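PDB 2CWY: DUF309 domain-containing protein, which is of unknown function but forms a small, compact, all-helical domain of the DUF309 family. Local coordinates for residues E19-L24 and L45-H50; Q40-L45 and R82-E87; L49-L54 and L59-K64. One frame throughout, in Å; residues are numbered along the deposited sequence.

Contact 1 of 3, residues E19-L24 and L45-H50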
loop_
_atom_site.group_PDB
_atom_site.type_symbol
_atom_site.label_atom_id
_atom_site.label_comp_id
_atom_site.label_asym_id
_atom_site.label_seq_id
_atom_site.Cartn_x
_atom_site.Cartn_y
_atom_site.Cartn_z
ATOM N N GLU A 19 4.974 5.709 -7.991
ATOM C CA GLU A 19 4.220 6.946 -7.889
ATOM C C GLU A 19 3.230 6.860 -6.709
ATOM O O GLU A 19 3.020 7.836 -5.995
ATOM C CB GLU A 19 3.458 7.201 -9.186
ATOM C CG GLU A 19 3.236 8.662 -9.472
ATOM C CD GLU A 19 4.550 9.412 -9.620
ATOM O OE1 GLU A 19 5.504 8.843 -10.193
ATOM O OE2 GLU A 19 4.630 10.572 -9.170
ATOM N N VAL A 20 2.623 5.694 -6.512
ATOM C CA VAL A 20 1.699 5.511 -5.400
ATOM C C VAL A 20 2.460 5.800 -4.110
ATOM O O VAL A 20 1.971 6.497 -3.214
ATOM C CB VAL A 20 1.140 4.058 -5.354
ATOM C CG1 VAL A 20 0.522 3.769 -3.976
ATOM C CG2 VAL A 20 0.085 3.881 -6.443
ATOM N N HIS A 21 3.675 5.276 -4.033
ATOM C CA HIS A 21 4.521 5.468 -2.867
ATOM C C HIS A 21 4.803 6.960 -2.612
ATOM O O HIS A 21 4.643 7.462 -1.492
ATOM C CB HIS A 21 5.816 4.666 -3.075
ATOM C CG HIS A 21 6.706 4.628 -1.874
ATOM N ND1 HIS A 21 7.635 3.630 -1.674
ATOM C CD2 HIS A 21 6.804 5.456 -0.807
ATOM C CE1 HIS A 21 8.266 3.843 -0.532
ATOM N NE2 HIS A 21 7.781 4.946 0.014
ATOM N N GLU A 22 5.208 7.671 -3.658
ATOM C CA GLU A 22 5.508 9.099 -3.564
ATOM C C GLU A 22 4.289 9.952 -3.211
ATOM O O GLU A 22 4.396 10.893 -2.428
ATOM C CB GLU A 22 6.090 9.590 -4.890
ATOM C CG GLU A 22 6.681 10.980 -4.827
ATOM C CD GLU A 22 7.170 11.449 -6.174
ATOM O OE1 GLU A 22 7.795 10.638 -6.895
ATOM O OE2 GLU A 22 6.935 12.631 -6.509
ATOM N N VAL A 23 3.130 9.624 -3.781
ATOM C CA VAL A 23 1.916 10.389 -3.520
ATOM C C VAL A 23 1.400 10.227 -2.086
ATOM O O VAL A 23 0.848 11.165 -1.514
ATOM C CB VAL A 23 0.799 10.015 -4.551
ATOM C CG1 VAL A 23 -0.564 10.524 -4.101
ATOM C CG2 VAL A 23 1.140 10.631 -5.895
ATOM N N LEU A 24 1.613 9.054 -1.498
ATOM C CA LEU A 24 1.141 8.798 -0.140
ATOM C C LEU A 24 2.084 9.251 0.975
ATOM O O LEU A 24 1.663 9.382 2.123
ATOM C CB LEU A 24 0.831 7.315 0.032
ATOM C CG LEU A 24 -0.299 6.752 -0.831
ATOM C CD1 LEU A 24 -0.410 5.259 -0.558
ATOM C CD2 LEU A 24 -1.617 7.449 -0.501
ATOM N N LEU A 45 3.166 -2.136 0.171
ATOM C CA LEU A 45 2.656 -3.058 -0.844
ATOM C C LEU A 45 3.092 -2.515 -2.208
ATOM O O LEU A 45 3.552 -3.270 -3.076
ATOM C CB LEU A 45 1.128 -3.135 -0.795
ATOM C CG LEU A 45 0.526 -3.711 0.490
ATOM C CD1 LEU A 45 -0.990 -3.783 0.342
ATOM C CD2 LEU A 45 1.093 -5.092 0.752
ATOM N N ALA A 46 2.940 -1.206 -2.402
ATOM C CA ALA A 46 3.357 -0.599 -3.666
ATOM C C ALA A 46 4.864 -0.836 -3.850
ATOM O O ALA A 46 5.324 -1.222 -4.932
ATOM C CB ALA A 46 3.044 0.914 -3.667
ATOM N N ALA A 47 5.624 -0.617 -2.780
ATOM C CA ALA A 47 7.076 -0.797 -2.820
ATOM C C ALA A 47 7.462 -2.229 -3.183
ATOM O O ALA A 47 8.434 -2.452 -3.907
ATOM C CB ALA A 47 7.689 -0.398 -1.459
ATOM N N ALA A 48 6.704 -3.197 -2.676
ATOM C CA ALA A 48 6.971 -4.605 -2.961
ATOM C C ALA A 48 6.828 -4.879 -4.453
ATOM O O ALA A 48 7.682 -5.520 -5.062
ATOM C CB ALA A 48 6.003 -5.491 -2.186
ATOM N N LEU A 49 5.744 -4.388 -5.047
ATOM C CA LEU A 49 5.529 -4.617 -6.466
ATOM C C LEU A 49 6.557 -3.901 -7.333
ATOM O O LEU A 49 6.958 -4.423 -8.381
ATOM C CB LEU A 49 4.106 -4.207 -6.854
ATOM C CG LEU A 49 3.050 -5.029 -6.117
ATOM C CD1 LEU A 49 1.666 -4.576 -6.559
ATOM C CD2 LEU A 49 3.240 -6.511 -6.406
ATOM N N HIS A 50 6.987 -2.715 -6.896
ATOM C CA HIS A 50 7.998 -1.957 -7.630
ATOM C C HIS A 50 9.310 -2.751 -7.605
ATOM O O HIS A 50 9.975 -2.897 -8.630
ATOM C CB HIS A 50 8.220 -0.587 -6.987
ATOM C CG HIS A 50 9.357 0.184 -7.588
ATOM N ND1 HIS A 50 9.348 0.633 -8.891
ATOM C CD2 HIS A 50 10.553 0.550 -7.073
ATOM C CE1 HIS A 50 10.491 1.242 -9.154
ATOM N NE2 HIS A 50 11.241 1.205 -8.068
#

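Contact 2 of 3, residues Q40-L45 and R82-E87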
loop_
_atom_site.group_PDB
_atom_site.type_symbol
_atom_site.label_atom_id
_atom_site.label_comp_id
_atom_site.label_asym_id
_atom_site.label_seq_id
_atom_site.Cartn_x
_atom_site.Cartn_y
_atom_site.Cartn_z
ATOM N N GLN A 40 1.267 3.505 5.630
ATOM C CA GLN A 40 2.547 2.843 5.463
ATOM C C GLN A 40 2.379 1.439 4.876
ATOM O O GLN A 40 3.222 0.987 4.124
ATOM C CB GLN A 40 3.298 2.763 6.784
ATOM C CG GLN A 40 4.783 2.501 6.566
ATOM C CD GLN A 40 5.593 2.750 7.808
ATOM O OE1 GLN A 40 5.262 2.250 8.882
ATOM N NE2 GLN A 40 6.664 3.522 7.674
ATOM N N GLY A 41 1.286 0.764 5.223
ATOM C CA GLY A 41 1.033 -0.567 4.697
ATOM C C GLY A 41 0.823 -0.524 3.190
ATOM O O GLY A 41 1.382 -1.335 2.454
ATOM N N VAL A 42 0.014 0.422 2.725
ATOM C CA VAL A 42 -0.242 0.569 1.290
ATOM C C VAL A 42 1.072 0.954 0.580
ATOM O O VAL A 42 1.373 0.464 -0.512
ATOM C CB VAL A 42 -1.310 1.660 1.022
ATOM C CG1 VAL A 42 -1.472 1.890 -0.491
ATOM C CG2 VAL A 42 -2.632 1.247 1.633
ATOM N N ILE A 43 1.845 1.837 1.209
ATOM C CA ILE A 43 3.123 2.251 0.655
ATOM C C ILE A 43 4.044 1.030 0.488
ATOM O O ILE A 43 4.708 0.882 -0.541
ATOM C CB ILE A 43 3.809 3.300 1.575
ATOM C CG1 ILE A 43 3.198 4.687 1.334
ATOM C CG2 ILE A 43 5.319 3.307 1.337
ATOM C CD1 ILE A 43 3.652 5.723 2.341
ATOM N N LEU A 44 4.071 0.157 1.494
ATOM C CA LEU A 44 4.935 -1.030 1.451
ATOM C C LEU A 44 4.472 -2.063 0.419
ATOM O O LEU A 44 5.289 -2.793 -0.137
ATOM C CB LEU A 44 5.026 -1.659 2.854
ATOM C CG LEU A 44 5.813 -0.825 3.884
ATOM C CD1 LEU A 44 5.492 -1.285 5.321
ATOM C CD2 LEU A 44 7.301 -0.974 3.592
ATOM N N LEU A 45 3.166 -2.136 0.171
ATOM C CA LEU A 45 2.656 -3.058 -0.844
ATOM C C LEU A 45 3.092 -2.515 -2.208
ATOM O O LEU A 45 3.552 -3.270 -3.076
ATOM C CB LEU A 45 1.128 -3.135 -0.795
ATOM C CG LEU A 45 0.526 -3.711 0.490
ATOM C CD1 LEU A 45 -0.990 -3.783 0.342
ATOM C CD2 LEU A 45 1.093 -5.092 0.752
ATOM N N ARG A 82 -8.113 -4.722 2.433
ATOM C CA ARG A 82 -8.057 -6.183 2.374
ATOM C C ARG A 82 -7.970 -6.632 0.921
ATOM O O ARG A 82 -7.236 -7.562 0.596
ATOM C CB ARG A 82 -9.297 -6.797 3.031
ATOM C CG ARG A 82 -9.297 -6.720 4.536
ATOM C CD ARG A 82 -8.325 -7.722 5.128
ATOM N NE ARG A 82 -8.545 -7.895 6.561
ATOM C CZ ARG A 82 -7.739 -8.583 7.363
ATOM N NH1 ARG A 82 -6.651 -9.169 6.875
ATOM N NH2 ARG A 82 -8.016 -8.671 8.656
ATOM N N SER A 83 -8.713 -5.964 0.042
ATOM C CA SER A 83 -8.698 -6.297 -1.383
ATOM C C SER A 83 -7.351 -5.968 -2.016
ATOM O O SER A 83 -6.812 -6.748 -2.814
ATOM C CB SER A 83 -9.805 -5.530 -2.117
ATOM O OG SER A 83 -9.699 -5.706 -3.519
ATOM N N LEU A 84 -6.807 -4.806 -1.659
ATOM C CA LEU A 84 -5.521 -4.374 -2.192
ATOM C C LEU A 84 -4.413 -5.326 -1.746
ATOM O O LEU A 84 -3.531 -5.673 -2.518
ATOM C CB LEU A 84 -5.205 -2.956 -1.713
ATOM C CG LEU A 84 -3.993 -2.269 -2.336
ATOM C CD1 LEU A 84 -4.117 -2.257 -3.862
ATOM C CD2 LEU A 84 -3.915 -0.833 -1.794
ATOM N N LEU A 85 -4.457 -5.733 -0.484
ATOM C CA LEU A 85 -3.461 -6.660 0.051
ATOM C C LEU A 85 -3.613 -8.006 -0.659
ATOM O O LEU A 85 -2.618 -8.663 -0.974
ATOM C CB LEU A 85 -3.664 -6.823 1.558
ATOM C CG LEU A 85 -2.876 -7.917 2.286
ATOM C CD1 LEU A 85 -1.392 -7.649 2.225
ATOM C CD2 LEU A 85 -3.334 -7.957 3.737
ATOM N N GLN A 86 -4.856 -8.417 -0.904
ATOM C CA GLN A 86 -5.120 -9.677 -1.609
ATOM C C GLN A 86 -4.498 -9.624 -3.000
ATOM O O GLN A 86 -3.854 -10.583 -3.433
ATOM C CB GLN A 86 -6.626 -9.913 -1.735
ATOM C CG GLN A 86 -7.016 -11.150 -2.556
ATOM C CD GLN A 86 -8.515 -11.374 -2.555
ATOM O OE1 GLN A 86 -9.269 -10.613 -3.165
ATOM N NE2 GLN A 86 -8.958 -12.401 -1.851
ATOM N N GLU A 87 -4.677 -8.501 -3.695
ATOM C CA GLU A 87 -4.119 -8.361 -5.036
ATOM C C GLU A 87 -2.590 -8.392 -4.999
ATOM O O GLU A 87 -1.955 -9.098 -5.789
ATOM C CB GLU A 87 -4.588 -7.066 -5.717
ATOM C CG GLU A 87 -4.014 -6.920 -7.150
ATOM C CD GLU A 87 -4.294 -5.568 -7.793
ATOM O OE1 GLU A 87 -3.527 -5.176 -8.702
ATOM O OE2 GLU A 87 -5.278 -4.896 -7.405
#

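Contact 3 of 3, residues L49-L54 and L59-K64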
loop_
_atom_site.group_PDB
_atom_site.type_symbol
_atom_site.label_atom_id
_atom_site.label_comp_id
_atom_site.label_asym_id
_atom_site.label_seq_id
_atom_site.Cartn_x
_atom_site.Cartn_y
_atom_site.Cartn_z
ATOM N N LEU A 49 5.744 -4.388 -5.047
ATOM C CA LEU A 49 5.529 -4.617 -6.466
ATOM C C LEU A 49 6.557 -3.901 -7.333
ATOM O O LEU A 49 6.958 -4.423 -8.381
ATOM C CB LEU A 49 4.106 -4.207 -6.854
ATOM C CG LEU A 49 3.050 -5.029 -6.117
ATOM C CD1 LEU A 49 1.666 -4.576 -6.559
ATOM C CD2 LEU A 49 3.240 -6.511 -6.406
ATOM N N HIS A 50 6.987 -2.715 -6.896
ATOM C CA HIS A 50 7.998 -1.957 -7.630
ATOM C C HIS A 50 9.310 -2.751 -7.605
ATOM O O HIS A 50 9.975 -2.897 -8.630
ATOM C CB HIS A 50 8.220 -0.587 -6.987
ATOM C CG HIS A 50 9.357 0.184 -7.588
ATOM N ND1 HIS A 50 9.348 0.633 -8.891
ATOM C CD2 HIS A 50 10.553 0.550 -7.073
ATOM C CE1 HIS A 50 10.491 1.242 -9.154
ATOM N NE2 HIS A 50 11.241 1.205 -8.068
ATOM N N GLN A 51 9.680 -3.268 -6.436
ATOM C CA GLN A 51 10.908 -4.048 -6.334
ATOM C C GLN A 51 10.870 -5.254 -7.253
ATOM O O GLN A 51 11.851 -5.562 -7.915
ATOM C CB GLN A 51 11.148 -4.515 -4.900
ATOM C CG GLN A 51 11.631 -3.405 -3.964
ATOM C CD GLN A 51 12.961 -2.813 -4.395
ATOM O OE1 GLN A 51 13.967 -3.514 -4.463
ATOM N NE2 GLN A 51 12.971 -1.513 -4.677
ATOM N N ARG A 52 9.731 -5.933 -7.305
ATOM C CA ARG A 52 9.631 -7.114 -8.145
ATOM C C ARG A 52 9.710 -6.789 -9.631
ATOM O O ARG A 52 10.194 -7.597 -10.423
ATOM C CB ARG A 52 8.370 -7.903 -7.769
ATOM C CG ARG A 52 8.622 -8.682 -6.463
ATOM C CD ARG A 52 9.433 -9.957 -6.763
ATOM N NE ARG A 52 8.589 -10.818 -7.569
ATOM C CZ ARG A 52 7.725 -11.701 -7.077
ATOM N NH1 ARG A 52 6.971 -12.394 -7.907
ATOM N NH2 ARG A 52 7.667 -11.953 -5.778
ATOM N N ARG A 53 9.275 -5.595 -10.007
ATOM C CA ARG A 53 9.356 -5.177 -11.402
ATOM C C ARG A 53 10.818 -5.024 -11.806
ATOM O O ARG A 53 11.173 -5.142 -12.989
ATOM C CB ARG A 53 8.646 -3.841 -11.600
ATOM C CG ARG A 53 7.213 -3.952 -12.047
ATOM C CD ARG A 53 6.752 -2.585 -12.511
ATOM N NE ARG A 53 5.397 -2.604 -13.042
ATOM C CZ ARG A 53 4.790 -1.537 -13.547
ATOM N NH1 ARG A 53 5.427 -0.373 -13.587
ATOM N NH2 ARG A 53 3.550 -1.630 -14.009
ATOM N N LEU A 54 11.668 -4.753 -10.821
ATOM C CA LEU A 54 13.098 -4.600 -11.071
ATOM C C LEU A 54 13.833 -5.929 -10.883
ATOM O O LEU A 54 15.064 -5.971 -10.920
ATOM C CB LEU A 54 13.692 -3.545 -10.121
ATOM C CG LEU A 54 13.066 -2.151 -10.232
ATOM C CD1 LEU A 54 13.606 -1.256 -9.144
ATOM C CD2 LEU A 54 13.360 -1.574 -11.604
ATOM N N LEU A 59 8.993 -9.830 -0.924
ATOM C CA LEU A 59 8.403 -10.414 0.279
ATOM C C LEU A 59 8.728 -9.706 1.581
ATOM O O LEU A 59 7.920 -9.741 2.504
ATOM C CB LEU A 59 8.778 -11.895 0.404
ATOM C CG LEU A 59 7.742 -12.888 -0.126
ATOM C CD1 LEU A 59 6.482 -12.804 0.713
ATOM C CD2 LEU A 59 7.440 -12.593 -1.575
ATOM N N ARG A 60 9.899 -9.085 1.674
ATOM C CA ARG A 60 10.251 -8.372 2.903
ATOM C C ARG A 60 9.266 -7.204 3.078
ATOM O O ARG A 60 8.735 -6.975 4.172
ATOM C CB ARG A 60 11.699 -7.868 2.836
ATOM C CG ARG A 60 12.192 -7.229 4.131
ATOM C CD ARG A 60 13.694 -6.923 4.078
ATOM N NE ARG A 60 14.209 -6.498 5.381
ATOM C CZ ARG A 60 15.479 -6.176 5.618
ATOM N NH1 ARG A 60 16.375 -6.229 4.637
ATOM N NH2 ARG A 60 15.856 -5.798 6.837
ATOM N N ASN A 61 9.019 -6.480 1.990
ATOM C CA ASN A 61 8.071 -5.375 2.006
ATOM C C ASN A 61 6.648 -5.887 2.286
ATOM O O ASN A 61 5.921 -5.285 3.074
ATOM C CB ASN A 61 8.129 -4.612 0.673
ATOM C CG ASN A 61 9.299 -3.632 0.607
ATOM O OD1 ASN A 61 9.647 -3.124 -0.466
ATOM N ND2 ASN A 61 9.899 -3.356 1.752
ATOM N N LEU A 62 6.249 -7.000 1.666
ATOM C CA LEU A 62 4.910 -7.547 1.918
ATOM C C LEU A 62 4.759 -7.892 3.402
ATOM O O LEU A 62 3.729 -7.589 4.012
ATOM C CB LEU A 62 4.649 -8.808 1.083
ATOM C CG LEU A 62 3.342 -9.535 1.412
ATOM C CD1 LEU A 62 2.162 -8.614 1.173
ATOM C CD2 LEU A 62 3.222 -10.792 0.570
ATOM N N ARG A 63 5.791 -8.514 3.981
ATOM C CA ARG A 63 5.773 -8.886 5.397
ATOM C C ARG A 63 5.609 -7.648 6.288
ATOM O O ARG A 63 4.816 -7.651 7.241
ATOM C CB ARG A 63 7.070 -9.626 5.790
ATOM C CG ARG A 63 7.348 -9.618 7.300
ATOM C CD ARG A 63 8.494 -10.549 7.712
ATOM N NE ARG A 63 9.699 -10.403 6.896
ATOM C CZ ARG A 63 10.418 -9.287 6.785
ATOM N NH1 ARG A 63 10.067 -8.185 7.437
ATOM N NH2 ARG A 63 11.514 -9.284 6.030
ATOM N N LYS A 64 6.357 -6.591 5.985
ATOM C CA LYS A 64 6.253 -5.361 6.777
ATOM C C LYS A 64 4.864 -4.744 6.615
ATOM O O LYS A 64 4.284 -4.226 7.576
ATOM C CB LYS A 64 7.333 -4.376 6.344
ATOM C CG LYS A 64 8.732 -4.878 6.675
ATOM C CD LYS A 64 9.795 -4.093 5.935
ATOM C CE LYS A 64 9.865 -2.666 6.400
ATOM N NZ LYS A 64 10.969 -1.947 5.681
#

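Contact 1 of 3, residues E19-L24 and L45-H50
V20 and H21 of helix 17-30 meet A46 and A47 of helix 33-53 where the two helices run nearly antiparallel, their segment axes at 151° and 8.9 Å apart at closest approach. The CA atoms of H21 and A46 lie 6.2 Å from each other, a near approach that the small side chain of A46 permits.

The apolar part of the contact is a single buried pairing. CG1 of V20 touches CB of A46 at 3.8 Å, and CB of V20 is hardly farther from the same methyl. CG1 stands anti to the backbone N (chi1 163°), which places this branch rather than CG2 against the alanine. The beta-branched valine is stiff and compact, and its body also packs on V8 and L11 of helix 5-13, so it fills the angle between three helices. A46 answers with a single methyl.

The second pairing joins a polar ring to an apolar methyl nearer the surface. ND1 of H21 comes within 4.0 Å of CB of A47, the methyl standing obliquely to the ring, and this is van der Waals contact only. With CG anti to the backbone N (chi1 -172°), the imidazole is sent out to helix 33-53, where it touches A47 and I43, one turn apart. A histidine suits this border because its ring can pack against apolar groups while remaining partly exposed. On its other flank the methyl of A47 meets N61 of helix 59-69.

Both pairings are van der Waals contacts, made against alanines that keep the surface of helix 33-53 low, so complementary shape, not the direction of any bond, governs the fit between the two segments.

Contact 2 of 3, residues Q40-L45 and R82-E87
The buried interior of a small helical bundle is the setting here: V42 and L45 of helix 33-53 face L84 and L85 of helix 81-92, close to the centre of the chain. The two segments run in nearly the same direction, 21° apart, with their axes 10.6 Å from each other, a spacing wide enough for branched side chains from both helices.

V42 supplies CG1, which meets CD2 of L84 at 3.9 Å, the two side chains crossing at about a right angle. In L84, CG is anti to the backbone N (chi1 -171°), which carries the forked end toward the valine. W12 of helix 5-13 packs on L84, and L24 of helix 17-30 and L79 on V42, so neighbouring parts of the fold close round this pair.

L45 makes the larger contribution by using both of its methyls. CD1 reaches the backbone of the other helix, 3.8 Å from CA of L85, and lies 4.3 Å from CG of L84. CD2 turns instead to the side chain of L85, meeting its CD1 at 3.9 Å. The forked end of a leucine suits this place, since one branch can press on main chain while the other meets a side chain. L62 and A65 of helix 59-69 and W12 continue the apolar surroundings of L45.

The nearest CA atoms, those of L45 and L85, are 7.2 Å apart. Valine and leucine side chains meeting between nearly parallel helices, with further helices around them, are characteristic of the hydrophobic core of an all-alpha bundle.

Contact 3 of 3, residues L49-L54 and L59-K64
Q51 works at two points: its amide oxygen OE1 accepts a hydrogen bond from NE of R56 in the connecting loop, while its CG touches OD1 of N61. The latter is a van der Waals approach of 4.0 Å between CG of Q51 and OD1 of N61. The two side chains cross at about a right angle, and their amide planes stand 80° apart. In Q51, CG lies anti to the carbonyl carbon (chi1 -75°), which sets it against N61; a bend at chi2 then directs the amide on its own course. Glutamine is apt here because its stem is apolar and its end polar: the one packs across to the next helix, the other ties the end of helix 33-53 to the chain that follows. N61 is short enough to nestle beside A47 and A48 of helix 33-53, a turn before Q51.

The second meeting is of exposed residues. NH2 of R52 comes to 4.3 Å from CD2 of L59, the methyl lying at the edge of the guanidinium group and near its plane. The charged end has a stronger partner in the carbonyl oxygen of L92, to which NH2 donates a hydrogen bond. A long, flexible arginine can span to that oxygen in helix 81-92 while brushing past the leucine.

Only four residues separate the two segments, which belong to two consecutive helices joined by a short loop. Helix 81-92 lies next to both, packing on L49 and L62, while Y17 of helix 17-30 touches L49, H50 and R53.

Helix 33-53 takes part in all three contacts and meets a different helix in each: helix 17-30 in contact 1, helix 81-92 in contact 2 and helix 59-69 in contact 3. Contact 2 is wholly buried and built from branched aliphatic side chains. Contact 1 is partly buried, with alanines allowing a closer, antiparallel approach and a histidine toward its outer border. Contact 3 lies at the surface, where polar ends brush against aliphatic carbons, and the polar ends of Q51 and R52 bond outside the two segments. The contacts also touch one another: L24 reaches V42, N61 reaches A47, and L62 meets both L45 and L85.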